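Local coordinates for protein BIM1 (Saccharomyces cerevisiae, PDB 2QJX) that binds microtubules at their plus ends as a member of the EB1 (MAPRE) family, here represented by its calponin-homology domain, at residues A[41-46]-A[106-111]; A[47-52]-A[77-82]. All coordinates share one frame; numbering follows the deposited sequence.

Contact 1. Residues A[41-46]-A[106-111]; sequences QIMDSI and KKHWIR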
# COMPACT_ATOMS: atom_id res chain seq x y z
N GLN A 41 1.31 -0.40 -3.79
CA GLN A 41 2.67 -0.12 -4.23
C GLN A 41 3.75 -0.64 -3.30
O GLN A 41 4.87 -0.92 -3.74
CB GLN A 41 2.89 1.37 -4.49
CG GLN A 41 4.28 1.63 -5.08
CD GLN A 41 4.37 2.89 -5.89
OE1 GLN A 41 3.77 3.92 -5.55
NE2 GLN A 41 5.13 2.84 -6.98
N ILE A 42 3.45 -0.78 -2.01
CA ILE A 42 4.46 -1.34 -1.12
C ILE A 42 4.67 -2.78 -1.60
O ILE A 42 5.80 -3.27 -1.69
CB ILE A 42 4.00 -1.37 0.35
CG1 ILE A 42 3.96 0.06 0.90
CG2 ILE A 42 4.95 -2.21 1.19
CD1 ILE A 42 3.54 0.14 2.35
N MSE A 43 3.57 -3.46 -1.91
CA MSE A 43 3.67 -4.83 -2.40
C MSE A 43 4.38 -4.86 -3.75
O MSE A 43 5.08 -5.82 -4.07
CB MSE A 43 2.28 -5.47 -2.50
CG MSE A 43 1.59 -5.67 -1.15
SE MSE A 43 2.57 -6.83 0.08
CE MSE A 43 1.84 -8.53 -0.46
N ASP A 44 4.20 -3.82 -4.56
CA ASP A 44 4.87 -3.79 -5.86
C ASP A 44 6.38 -3.65 -5.66
O ASP A 44 7.16 -4.26 -6.39
CB ASP A 44 4.37 -2.62 -6.73
CG ASP A 44 4.88 -2.69 -8.17
OD1 ASP A 44 4.66 -3.73 -8.82
OD2 ASP A 44 5.51 -1.72 -8.65
N SER A 45 6.80 -2.87 -4.67
CA SER A 45 8.24 -2.71 -4.43
C SER A 45 8.89 -4.05 -4.07
O SER A 45 10.06 -4.29 -4.36
CB SER A 45 8.50 -1.69 -3.31
OG SER A 45 8.07 -2.18 -2.06
N ILE A 46 8.11 -4.93 -3.45
CA ILE A 46 8.60 -6.24 -3.05
C ILE A 46 8.48 -7.32 -4.14
O ILE A 46 9.43 -8.07 -4.38
CB ILE A 46 7.84 -6.78 -1.81
CG1 ILE A 46 7.96 -5.79 -0.65
CG2 ILE A 46 8.41 -8.14 -1.42
CD1 ILE A 46 7.10 -6.15 0.56
N LYS A 106 5.16 -2.88 6.74
CA LYS A 106 6.55 -2.48 6.87
C LYS A 106 7.41 -3.69 7.25
O LYS A 106 8.52 -3.84 6.75
CB LYS A 106 6.72 -1.39 7.93
CG LYS A 106 8.17 -0.94 8.05
CD LYS A 106 8.38 0.17 9.06
CE LYS A 106 9.83 0.62 9.04
NZ LYS A 106 10.10 1.68 10.03
N LYS A 107 6.88 -4.54 8.12
CA LYS A 107 7.61 -5.73 8.55
C LYS A 107 7.78 -6.69 7.39
O LYS A 107 8.84 -7.31 7.22
CB LYS A 107 6.87 -6.43 9.70
CG LYS A 107 7.00 -5.71 11.05
CD LYS A 107 6.83 -4.21 10.88
CE LYS A 107 6.53 -3.48 12.18
NZ LYS A 107 6.22 -2.06 11.89
N HIS A 108 6.73 -6.83 6.58
CA HIS A 108 6.77 -7.70 5.42
C HIS A 108 7.83 -7.19 4.44
O HIS A 108 8.61 -7.97 3.88
CB HIS A 108 5.40 -7.73 4.73
CG HIS A 108 5.25 -8.83 3.74
ND1 HIS A 108 5.22 -10.16 4.10
CD2 HIS A 108 5.13 -8.81 2.39
CE1 HIS A 108 5.08 -10.91 3.02
NE2 HIS A 108 5.03 -10.12 1.97
N TRP A 109 7.86 -5.87 4.24
CA TRP A 109 8.82 -5.23 3.35
C TRP A 109 10.25 -5.47 3.86
O TRP A 109 11.14 -5.86 3.09
CB TRP A 109 8.55 -3.72 3.30
CG TRP A 109 9.46 -2.96 2.39
CD1 TRP A 109 9.34 -2.81 1.04
CD2 TRP A 109 10.64 -2.24 2.77
NE1 TRP A 109 10.37 -2.05 0.55
CE2 TRP A 109 11.19 -1.69 1.59
CE3 TRP A 109 11.30 -2.01 3.98
CZ2 TRP A 109 12.36 -0.92 1.59
CZ3 TRP A 109 12.46 -1.24 3.99
CH2 TRP A 109 12.98 -0.70 2.80
N ILE A 110 10.47 -5.25 5.15
CA ILE A 110 11.79 -5.47 5.73
C ILE A 110 12.28 -6.88 5.48
O ILE A 110 13.42 -7.10 5.09
CB ILE A 110 11.76 -5.21 7.25
CG1 ILE A 110 11.62 -3.72 7.52
CG2 ILE A 110 13.03 -5.77 7.90
CD1 ILE A 110 11.48 -3.36 8.98
N ARG A 111 11.39 -7.85 5.69
CA ARG A 111 11.74 -9.25 5.52
C ARG A 111 11.86 -9.74 4.07
O ARG A 111 12.66 -10.64 3.80
CB ARG A 111 10.73 -10.13 6.27
CG ARG A 111 11.00 -11.63 6.15
CD ARG A 111 10.04 -12.42 7.02
NE ARG A 111 10.29 -13.86 6.93
CZ ARG A 111 9.60 -14.78 7.60
NH1 ARG A 111 8.62 -14.41 8.42
NH2 ARG A 111 9.89 -16.07 7.45
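Ile-46 drives its CD1 methyl into helix 95-112 between the side chains of His-108 and Trp-109, coming within 3.4 Å of the CA of Trp-109. Its CG1 branch lies beside the backbone N (chi1 -57°) and runs on extended, which carries CD1 to the facing backbone while CG1 rests 3.7 Å from CD1 of the indole. An isoleucine suits this place: its slim CD1 end reaches the backbone of the facing helix, where a bulkier group would probably not fit as closely. Trp-109 sends its indole anti to its own N (chi1 -179°), across Ile-46 at an oblique angle, and there the pyrrole part meets Ser-45 as well: OG of Ser-45 sits at the ring edge, near its plane, 3.4 Å from CD1 of Trp-109. That hydroxyl also turns back to give its proton to the carbonyl O of Ile-42 (OG to O 2.5 Å), which satisfies the buried hydroxyl within its own helix and suits a serine to this place. On the other flank the side chain of the selenomethionine Met-43, bent at both chi2 and chi3, crosses that of His-108 at about a right angle, and its selenium comes 4.0 Å from CD2 of His-108. The polar end of His-108 is held by Tyr-47, to which NE2 is hydrogen-bonded. The two helix segments run nearly parallel, 10° apart with axes 10.0 Å from each other, and join helices 37-47 and 95-112 in the core of the all-helical calponin-homology fold. Helix 12-23 adds Leu-22 against Trp-109 and Leu-19 against Ile-42, while helix 62-78 packs Leu-72, Cys-75 and Phe-76 on Met-43.

Contact 2. Residues A[47-52]-A[77-82]; sequences YGDLPM and SRHGIE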
# COMPACT_ATOMS: atom_id res chain seq x y z
N TYR A 47 7.32 -7.39 -4.79
CA TYR A 47 7.10 -8.40 -5.81
C TYR A 47 7.20 -7.93 -7.25
O TYR A 47 7.51 -8.72 -8.15
CB TYR A 47 5.74 -9.07 -5.58
CG TYR A 47 5.65 -9.71 -4.22
CD1 TYR A 47 5.15 -9.00 -3.12
CD2 TYR A 47 6.11 -11.01 -4.00
CE1 TYR A 47 5.12 -9.56 -1.85
CE2 TYR A 47 6.09 -11.58 -2.73
CZ TYR A 47 5.60 -10.85 -1.66
OH TYR A 47 5.60 -11.40 -0.41
N GLY A 48 6.94 -6.65 -7.47
CA GLY A 48 7.03 -6.07 -8.80
C GLY A 48 6.11 -6.61 -9.87
O GLY A 48 6.41 -6.45 -11.05
N ASP A 49 5.00 -7.25 -9.49
CA ASP A 49 4.09 -7.78 -10.49
C ASP A 49 2.66 -7.26 -10.32
O ASP A 49 1.71 -7.87 -10.79
CB ASP A 49 4.11 -9.32 -10.49
CG ASP A 49 3.51 -9.92 -9.23
OD1 ASP A 49 3.22 -9.18 -8.27
OD2 ASP A 49 3.33 -11.16 -9.20
N LEU A 50 2.53 -6.13 -9.63
CA LEU A 50 1.24 -5.49 -9.40
C LEU A 50 0.84 -4.70 -10.64
O LEU A 50 1.69 -4.14 -11.33
CB LEU A 50 1.32 -4.54 -8.21
CG LEU A 50 1.27 -5.07 -6.78
CD1 LEU A 50 -0.16 -5.46 -6.45
CD2 LEU A 50 2.23 -6.25 -6.60
N PRO A 51 -0.46 -4.66 -10.96
CA PRO A 51 -0.97 -3.92 -12.12
C PRO A 51 -1.07 -2.45 -11.74
O PRO A 51 -2.16 -1.90 -11.59
CB PRO A 51 -2.32 -4.57 -12.36
CG PRO A 51 -2.77 -4.92 -10.98
CD PRO A 51 -1.52 -5.50 -10.36
N MSE A 52 0.09 -1.82 -11.58
CA MSE A 52 0.15 -0.43 -11.17
C MSE A 52 -0.67 0.54 -12.01
O MSE A 52 -1.26 1.47 -11.47
CB MSE A 52 1.61 0.04 -11.12
CG MSE A 52 2.42 -0.62 -10.00
SE MSE A 52 1.70 -0.34 -8.20
CE MSE A 52 1.94 1.58 -8.09
N SER A 77 -3.19 -13.37 -2.66
CA SER A 77 -3.59 -14.69 -3.12
C SER A 77 -2.57 -15.29 -4.09
O SER A 77 -2.15 -16.44 -3.95
CB SER A 77 -4.96 -14.61 -3.78
OG SER A 77 -5.34 -15.86 -4.34
N ARG A 78 -2.16 -14.49 -5.07
CA ARG A 78 -1.20 -14.93 -6.07
C ARG A 78 0.10 -15.43 -5.44
O ARG A 78 0.65 -16.45 -5.85
CB ARG A 78 -0.91 -13.79 -7.06
CG ARG A 78 0.16 -14.12 -8.11
CD ARG A 78 0.24 -13.08 -9.24
NE ARG A 78 0.61 -11.73 -8.79
CZ ARG A 78 -0.26 -10.77 -8.48
NH1 ARG A 78 -1.56 -11.00 -8.56
NH2 ARG A 78 0.17 -9.58 -8.08
N HIS A 79 0.58 -14.70 -4.44
CA HIS A 79 1.83 -15.04 -3.77
C HIS A 79 1.70 -15.92 -2.53
O HIS A 79 2.70 -16.20 -1.86
CB HIS A 79 2.59 -13.77 -3.41
CG HIS A 79 3.06 -13.00 -4.60
ND1 HIS A 79 3.96 -13.52 -5.51
CD2 HIS A 79 2.73 -11.77 -5.05
CE1 HIS A 79 4.16 -12.64 -6.47
NE2 HIS A 79 3.43 -11.57 -6.22
N GLY A 80 0.49 -16.36 -2.23
CA GLY A 80 0.28 -17.22 -1.08
C GLY A 80 0.50 -16.55 0.26
O GLY A 80 0.90 -17.21 1.23
N ILE A 81 0.26 -15.25 0.34
CA ILE A 81 0.43 -14.51 1.59
C ILE A 81 -0.80 -14.81 2.44
O ILE A 81 -1.92 -14.52 2.04
CB ILE A 81 0.54 -12.99 1.33
CG1 ILE A 81 1.62 -12.71 0.27
CG2 ILE A 81 0.87 -12.25 2.61
CD1 ILE A 81 2.97 -13.33 0.58
N GLU A 82 -0.58 -15.38 3.62
CA GLU A 82 -1.68 -15.75 4.51
C GLU A 82 -2.27 -14.62 5.36
O GLU A 82 -3.40 -14.73 5.84
CB GLU A 82 -1.25 -16.92 5.40
CG GLU A 82 -0.99 -18.21 4.61
CD GLU A 82 -0.26 -19.27 5.42
OE1 GLU A 82 -0.74 -19.62 6.52
OE2 GLU A 82 0.79 -19.76 4.95
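Asp-49 reaches from the loop after helix 37-47 to the end of helix 62-78, where Arg-78 and His-79 share its carboxylate. From CB, CG is set between the backbone N and carbonyl carbon (chi1 68°) and comes 3.4 Å from NE2 of His-79. Beyond it, OD1 takes two bonds from opposite faces of the carboxylate plane: NE2 of His-79 donates on the syn side over 3.2 Å, nearly straight at 171°, and NH2 of Arg-78 comes from above the plane. OD2 receives NE of Arg-78 at 2.8 Å, completing a side-on, two-nitrogen salt bridge with the carboxylate and guanidinium planes 67° apart. One face of the imidazole is covered by Tyr-47, whose ring stacks on it with centroids 4.1 Å apart, and whose OH, hydrogen-bonded to NE2 of His-108, also touches CD1 of Ile-81. Gly-80 suits the Schellman motif ending helix 62-78 because its phi is positive. An asparagine here would probably leave the Arg-78 guanidinium without a balancing charge and weaken its hold on the loop. As donor to OD1, NE2 of His-79 carries a proton; the anion would tend to favour a cationic ring, an effect probably offset in part by Arg-78.

The bond from His-108 NE2 to Tyr-47 OH, 2.8 Å long, is also where contact 1 meets contact 2, their centres about 11 Å apart. Segments 41-46 and 47-52 are consecutive, so helix 37-47 packs on helix 95-112 in contact 1 and its end and following loop meet the end of helix 62-78 in contact 2. Asp-44 OD1 probably accepts from Leu-50 N at 3.3 Å, fastening that loop back to the helix, and Gln-41 CD packs 3.5 Å from CE of Met-52. Contact 1 is buried and mainly apolar; contact 2 lies at the surface, where charges take over.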